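Local coordinates for decapping nuclease RAI1 (PDB 5BTO), which removes the NAD cap from the 5' end of NAD-capped RNAs and binds the exoribonuclease RAT1, stabilising it and stimulating its activity, at residues K27-D35 against Q44-V52. Numbering follows the deposited sequence.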
ATOM      1  N   LYS A  27     -27.589   2.787  11.709  1.00 18.51           N
ATOM      2  CA  LYS A  27     -28.954   2.627  12.194  1.00 19.96           C
ATOM      3  C   LYS A  27     -29.171   1.194  12.670  1.00 17.07           C
ATOM      4  O   LYS A  27     -28.869   0.242  11.946  1.00 17.25           O
ATOM      5  CB  LYS A  27     -29.942   2.963  11.076  1.00 24.18           C
ATOM      6  CG  LYS A  27     -31.358   2.522  11.361  1.00 30.60           C
ATOM      7  CD  LYS A  27     -32.289   2.802  10.181  1.00 36.39           C
ATOM      8  CE  LYS A  27     -33.690   2.290  10.471  1.00 40.85           C
ATOM      9  NZ  LYS A  27     -34.685   2.708   9.446  1.00 44.62           N
ATOM     10  N   GLU A  28     -29.680   1.029  13.887  1.00 16.86           N
ATOM     11  CA  GLU A  28     -29.982  -0.314  14.371  1.00 17.57           C
ATOM     12  C   GLU A  28     -31.170  -0.888  13.611  1.00 16.30           C
ATOM     13  O   GLU A  28     -32.192  -0.196  13.414  1.00 19.23           O
ATOM     14  CB  GLU A  28     -30.317  -0.313  15.868  1.00 16.86           C
ATOM     15  CG  GLU A  28     -30.606  -1.716  16.409  1.00 18.07           C
ATOM     16  CD  GLU A  28     -30.888  -1.735  17.904  1.00 18.08           C
ATOM     17  OE1 GLU A  28     -29.940  -1.562  18.713  1.00 17.96           O
ATOM     18  OE2 GLU A  28     -32.059  -1.939  18.266  1.00 19.83           O
ATOM     19  N   ILE A  29     -31.064  -2.151  13.215  1.00 15.17           N
ATOM     20  CA  ILE A  29     -32.210  -2.818  12.584  1.00 16.76           C
ATOM     21  C   ILE A  29     -32.770  -3.981  13.407  1.00 17.84           C
ATOM     22  O   ILE A  29     -33.946  -4.315  13.284  1.00 19.32           O
ATOM     23  CB  ILE A  29     -31.926  -3.260  11.123  1.00 19.73           C
ATOM     24  CG1 ILE A  29     -30.614  -4.039  11.030  1.00 20.58           C
ATOM     25  CG2 ILE A  29     -31.901  -2.055  10.206  1.00 21.79           C
ATOM     26  CD1 ILE A  29     -30.507  -4.891   9.750  1.00 25.24           C
ATOM     27  N   PHE A  30     -31.935  -4.595  14.242  1.00 17.16           N
ATOM     28  CA  PHE A  30     -32.416  -5.603  15.192  1.00 16.27           C
ATOM     29  C   PHE A  30     -31.406  -5.813  16.311  1.00 16.41           C
ATOM     30  O   PHE A  30     -30.296  -5.299  16.247  1.00 16.46           O
ATOM     31  CB  PHE A  30     -32.787  -6.939  14.502  1.00 17.22           C
ATOM     32  CG  PHE A  30     -31.648  -7.616  13.761  1.00 18.46           C
ATOM     33  CD1 PHE A  30     -31.406  -7.331  12.422  1.00 18.17           C
ATOM     34  CD2 PHE A  30     -30.869  -8.589  14.379  1.00 19.30           C
ATOM     35  CE1 PHE A  30     -30.380  -7.972  11.722  1.00 19.12           C
ATOM     36  CE2 PHE A  30     -29.827  -9.239  13.676  1.00 19.79           C
ATOM     37  CZ  PHE A  30     -29.603  -8.931  12.353  1.00 18.87           C
ATOM     38  N   ALA A  31     -31.796  -6.559  17.336  1.00 16.18           N
ATOM     39  CA  ALA A  31     -30.883  -6.873  18.422  1.00 17.92           C
ATOM     40  C   ALA A  31     -31.084  -8.309  18.846  1.00 17.91           C
ATOM     41  O   ALA A  31     -32.095  -8.923  18.518  1.00 19.32           O
ATOM     42  CB  ALA A  31     -31.106  -5.912  19.608  1.00 17.74           C
ATOM     43  N   PHE A  32     -30.099  -8.862  19.543  1.00 18.25           N
ATOM     44  CA  PHE A  32     -30.282 -10.132  20.230  1.00 17.92           C
ATOM     45  C   PHE A  32     -29.452 -10.133  21.504  1.00 18.19           C
ATOM     46  O   PHE A  32     -28.697  -9.192  21.747  1.00 18.57           O
ATOM     47  CB  PHE A  32     -30.002 -11.342  19.312  1.00 16.45           C
ATOM     48  CG  PHE A  32     -28.568 -11.468  18.832  1.00 18.32           C
ATOM     49  CD1 PHE A  32     -28.118 -10.744  17.737  1.00 17.33           C
ATOM     50  CD2 PHE A  32     -27.695 -12.359  19.444  1.00 19.41           C
ATOM     51  CE1 PHE A  32     -26.807 -10.887  17.277  1.00 17.35           C
ATOM     52  CE2 PHE A  32     -26.383 -12.513  18.988  1.00 20.68           C
ATOM     53  CZ  PHE A  32     -25.940 -11.778  17.904  1.00 17.98           C
ATOM     54  N   ALA A  33     -29.620 -11.147  22.342  1.00 18.16           N
ATOM     55  CA  ALA A  33     -28.892 -11.164  23.603  1.00 18.08           C
ATOM     56  C   ALA A  33     -28.453 -12.565  23.994  1.00 20.29           C
ATOM     57  O   ALA A  33     -28.968 -13.556  23.486  1.00 22.95           O
ATOM     58  CB  ALA A  33     -29.747 -10.531  24.724  1.00 18.89           C
ATOM     59  N   ARG A  34     -27.472 -12.638  24.884  1.00 22.71           N
ATOM     60  CA  ARG A  34     -27.137 -13.890  25.542  1.00 23.42           C
ATOM     61  C   ARG A  34     -27.508 -13.702  27.012  1.00 24.12           C
ATOM     62  O   ARG A  34     -27.145 -12.693  27.616  1.00 23.69           O
ATOM     63  CB  ARG A  34     -25.645 -14.200  25.383  1.00 24.70           C
ATOM     64  CG  ARG A  34     -25.222 -15.568  25.913  1.00 26.55           C
ATOM     65  CD  ARG A  34     -23.772 -15.881  25.553  1.00 29.90           C
ATOM     66  NE  ARG A  34     -22.830 -15.095  26.343  1.00 31.75           N
ATOM     67  CZ  ARG A  34     -21.539 -14.955  26.054  1.00 33.51           C
ATOM     68  NH1 ARG A  34     -21.024 -15.546  24.981  1.00 34.17           N
ATOM     69  NH2 ARG A  34     -20.762 -14.218  26.834  1.00 35.17           N
ATOM     70  N   ASP A  35     -28.261 -14.640  27.579  1.00 27.53           N
ATOM     71  CA  ASP A  35     -28.726 -14.470  28.955  1.00 32.13           C
ATOM     72  C   ASP A  35     -27.737 -15.014  29.979  1.00 35.42           C
ATOM     73  O   ASP A  35     -26.649 -15.474  29.625  1.00 34.54           O
ATOM     74  CB  ASP A  35     -30.141 -15.037  29.172  1.00 34.29           C
ATOM     75  CG  ASP A  35     -30.209 -16.552  29.051  1.00 38.74           C
ATOM     76  OD1 ASP A  35     -29.164 -17.227  29.166  1.00 40.06           O
ATOM     77  OD2 ASP A  35     -31.329 -17.073  28.857  1.00 40.61           O
ATOM     78  N   GLN A  44     -37.615  -9.514  19.786  1.00 22.19           N
ATOM     79  CA  GLN A  44     -37.235  -8.113  19.953  1.00 22.40           C
ATOM     80  C   GLN A  44     -37.811  -7.496  21.222  1.00 24.61           C
ATOM     81  O   GLN A  44     -37.123  -6.754  21.925  1.00 25.55           O
ATOM     82  CB  GLN A  44     -37.622  -7.277  18.731  1.00 20.47           C
ATOM     83  CG  GLN A  44     -36.927  -7.710  17.448  1.00 19.34           C
ATOM     84  CD  GLN A  44     -35.413  -7.694  17.601  1.00 19.25           C
ATOM     85  OE1 GLN A  44     -34.785  -6.645  17.513  1.00 20.90           O
ATOM     86  NE2 GLN A  44     -34.833  -8.856  17.861  1.00 20.04           N
ATOM     87  N   LYS A  45     -39.071  -7.794  21.514  1.00 26.67           N
ATOM     88  CA  LYS A  45     -39.688  -7.223  22.702  1.00 28.64           C
ATOM     89  C   LYS A  45     -38.993  -7.701  23.969  1.00 30.05           C
ATOM     90  O   LYS A  45     -38.659  -6.899  24.844  1.00 30.12           O
ATOM     91  CB  LYS A  45     -41.178  -7.549  22.754  1.00 29.96           C
ATOM     92  CG  LYS A  45     -41.888  -6.829  23.883  1.00 33.71           C
ATOM     93  CD  LYS A  45     -43.393  -6.920  23.720  1.00 39.33           C
ATOM     94  CE  LYS A  45     -44.103  -5.926  24.625  1.00 42.02           C
ATOM     95  NZ  LYS A  45     -43.772  -6.154  26.050  1.00 44.40           N
ATOM     96  N   ILE A  46     -38.775  -9.009  24.064  1.00 30.05           N
ATOM     97  CA  ILE A  46     -38.095  -9.597  25.213  1.00 30.28           C
ATOM     98  C   ILE A  46     -36.661  -9.080  25.373  1.00 28.66           C
ATOM     99  O   ILE A  46     -36.231  -8.758  26.483  1.00 29.94           O
ATOM    100  CB  ILE A  46     -38.091 -11.139  25.141  1.00 31.88           C
ATOM    101  CG1 ILE A  46     -39.526 -11.677  25.193  1.00 32.29           C
ATOM    102  CG2 ILE A  46     -37.267 -11.727  26.279  1.00 33.80           C
ATOM    103  CD1 ILE A  46     -39.612 -13.189  25.184  1.00 32.68           C
ATOM    104  N   VAL A  47     -35.918  -9.004  24.271  1.00 25.87           N
ATOM    105  CA  VAL A  47     -34.559  -8.490  24.334  1.00 23.42           C
ATOM    106  C   VAL A  47     -34.541  -7.071  24.891  1.00 22.50           C
ATOM    107  O   VAL A  47     -33.745  -6.751  25.774  1.00 23.89           O
ATOM    108  CB  VAL A  47     -33.865  -8.520  22.954  1.00 23.10           C
ATOM    109  CG1 VAL A  47     -32.576  -7.725  22.993  1.00 25.74           C
ATOM    110  CG2 VAL A  47     -33.585  -9.958  22.545  1.00 25.63           C
ATOM    111  N   LYS A  48     -35.420  -6.226  24.369  1.00 21.84           N
ATOM    112  CA  LYS A  48     -35.482  -4.828  24.782  1.00 25.65           C
ATOM    113  C   LYS A  48     -36.001  -4.655  26.213  1.00 28.59           C
ATOM    114  O   LYS A  48     -35.533  -3.780  26.938  1.00 29.73           O
ATOM    115  CB  LYS A  48     -36.344  -4.025  23.805  1.00 27.68           C
ATOM    116  CG  LYS A  48     -35.793  -3.977  22.388  1.00 31.86           C
ATOM    117  CD  LYS A  48     -34.719  -2.925  22.248  1.00 33.82           C
ATOM    118  CE  LYS A  48     -33.995  -3.038  20.908  1.00 37.05           C
ATOM    119  NZ  LYS A  48     -33.168  -1.837  20.656  1.00 38.16           N
ATOM    120  N   ASP A  49     -36.954  -5.493  26.615  1.00 28.23           N
ATOM    121  CA  ASP A  49     -37.584  -5.359  27.934  1.00 27.80           C
ATOM    122  C   ASP A  49     -36.788  -5.991  29.075  1.00 27.72           C
ATOM    123  O   ASP A  49     -36.932  -5.584  30.235  1.00 28.83           O
ATOM    124  CB  ASP A  49     -38.990  -5.968  27.932  1.00 31.18           C
ATOM    125  CG  ASP A  49     -39.993  -5.138  27.158  1.00 35.97           C
ATOM    126  OD1 ASP A  49     -39.642  -4.020  26.726  1.00 37.21           O
ATOM    127  OD2 ASP A  49     -41.145  -5.606  26.998  1.00 38.59           O
ATOM    128  N   GLU A  50     -35.967  -6.986  28.762  1.00 27.10           N
ATOM    129  CA  GLU A  50     -35.384  -7.822  29.808  1.00 28.66           C
ATOM    130  C   GLU A  50     -33.869  -7.934  29.767  1.00 26.17           C
ATOM    131  O   GLU A  50     -33.253  -8.386  30.734  1.00 30.14           O
ATOM    132  CB  GLU A  50     -35.976  -9.231  29.752  1.00 30.53           C
ATOM    133  CG  GLU A  50     -37.482  -9.292  29.959  1.00 35.11           C
ATOM    134  CD  GLU A  50     -37.995 -10.719  29.998  1.00 41.75           C
ATOM    135  OE1 GLU A  50     -37.167 -11.652  29.880  1.00 45.09           O
ATOM    136  OE2 GLU A  50     -39.224 -10.911  30.143  1.00 44.37           O
ATOM    137  N   ASN A  51     -33.265  -7.541  28.651  1.00 23.59           N
ATOM    138  CA  ASN A  51     -31.840  -7.792  28.465  1.00 22.61           C
ATOM    139  C   ASN A  51     -30.989  -6.543  28.241  1.00 23.19           C
ATOM    140  O   ASN A  51     -29.865  -6.641  27.741  1.00 25.45           O
ATOM    141  CB  ASN A  51     -31.624  -8.796  27.322  1.00 24.15           C
ATOM    142  CG  ASN A  51     -32.223 -10.158  27.625  1.00 24.45           C
ATOM    143  OD1 ASN A  51     -33.388 -10.427  27.314  1.00 26.67           O
ATOM    144  ND2 ASN A  51     -31.437 -11.018  28.258  1.00 23.96           N
ATOM    145  N   VAL A  52     -31.523  -5.387  28.626  1.00 22.09           N
ATOM    146  CA  VAL A  52     -30.866  -4.094  28.449  1.00 24.34           C
ATOM    147  C   VAL A  52     -30.599  -3.457  29.811  1.00 23.40           C
ATOM    148  O   VAL A  52     -31.502  -3.392  30.645  1.00 26.33           O
ATOM    149  CB  VAL A  52     -31.791  -3.124  27.663  1.00 27.75           C
ATOM    150  CG1 VAL A  52     -31.239  -1.712  27.674  1.00 29.57           C
ATOM    151  CG2 VAL A  52     -32.014  -3.614  26.233  1.00 29.45           C
TER
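Gln-44 reaches from the first turn of helix 44-50 to the backbone of Ala-31 and pairs with it as a further strand would. Strands 27-34 and 40-41 form an antiparallel beta hairpin at the edge of the large mixed sheet of this PD-(D/E)XK-clan nuclease, and helix 44-50 follows it and packs over strand 27-34, the two axes 65° apart. The Gln-44 amide suits the place because it offers both an acceptor and a donor. OE1 accepts a bond from Ala-31 N at 3.0 Å, on a lone pair in its carbonyl plane. NE2 gives a nearly straight bond (171°) to Ala-31 O at 2.8 Å, with that oxygen almost in the amide plane. A bend at chi2 (-56°) brings the amide round to the strand, and a second bond from NE2 to Tyr-42 O helps fix its rotation. A leucine here would probably leave the N-H and carbonyl of Ala-31 without these mates and cost the helix start its polar hold on the strand.

One turn on, branched Val-47 spreads its methyls over the strand: CG1 meets Ala-31 CB at 4.1 Å, and CG2 lies over the backbone at Phe-32 CA. Small alanines suit this face because they let the helix come close, as where Ala-33 CB touches Asn-51 CB at 3.6 Å just beyond the helix end. Phe-32 points away, against helix 87-101 and near substrate-binding Tyr-114. At the other end, Glu-28 and Lys-48 approach from opposite directions. Glu-28 is extended, CG anti to the backbone N, and its OE1 is held by Tyr-254 and Ser-219. Long, bent Lys-48 carries its charge to this carboxylate, NZ also meeting Tyr-217 OH; Glu-28 OE2 receives Lys-48 NZ through its syn lone pair, a 2.6 Å salt bridge.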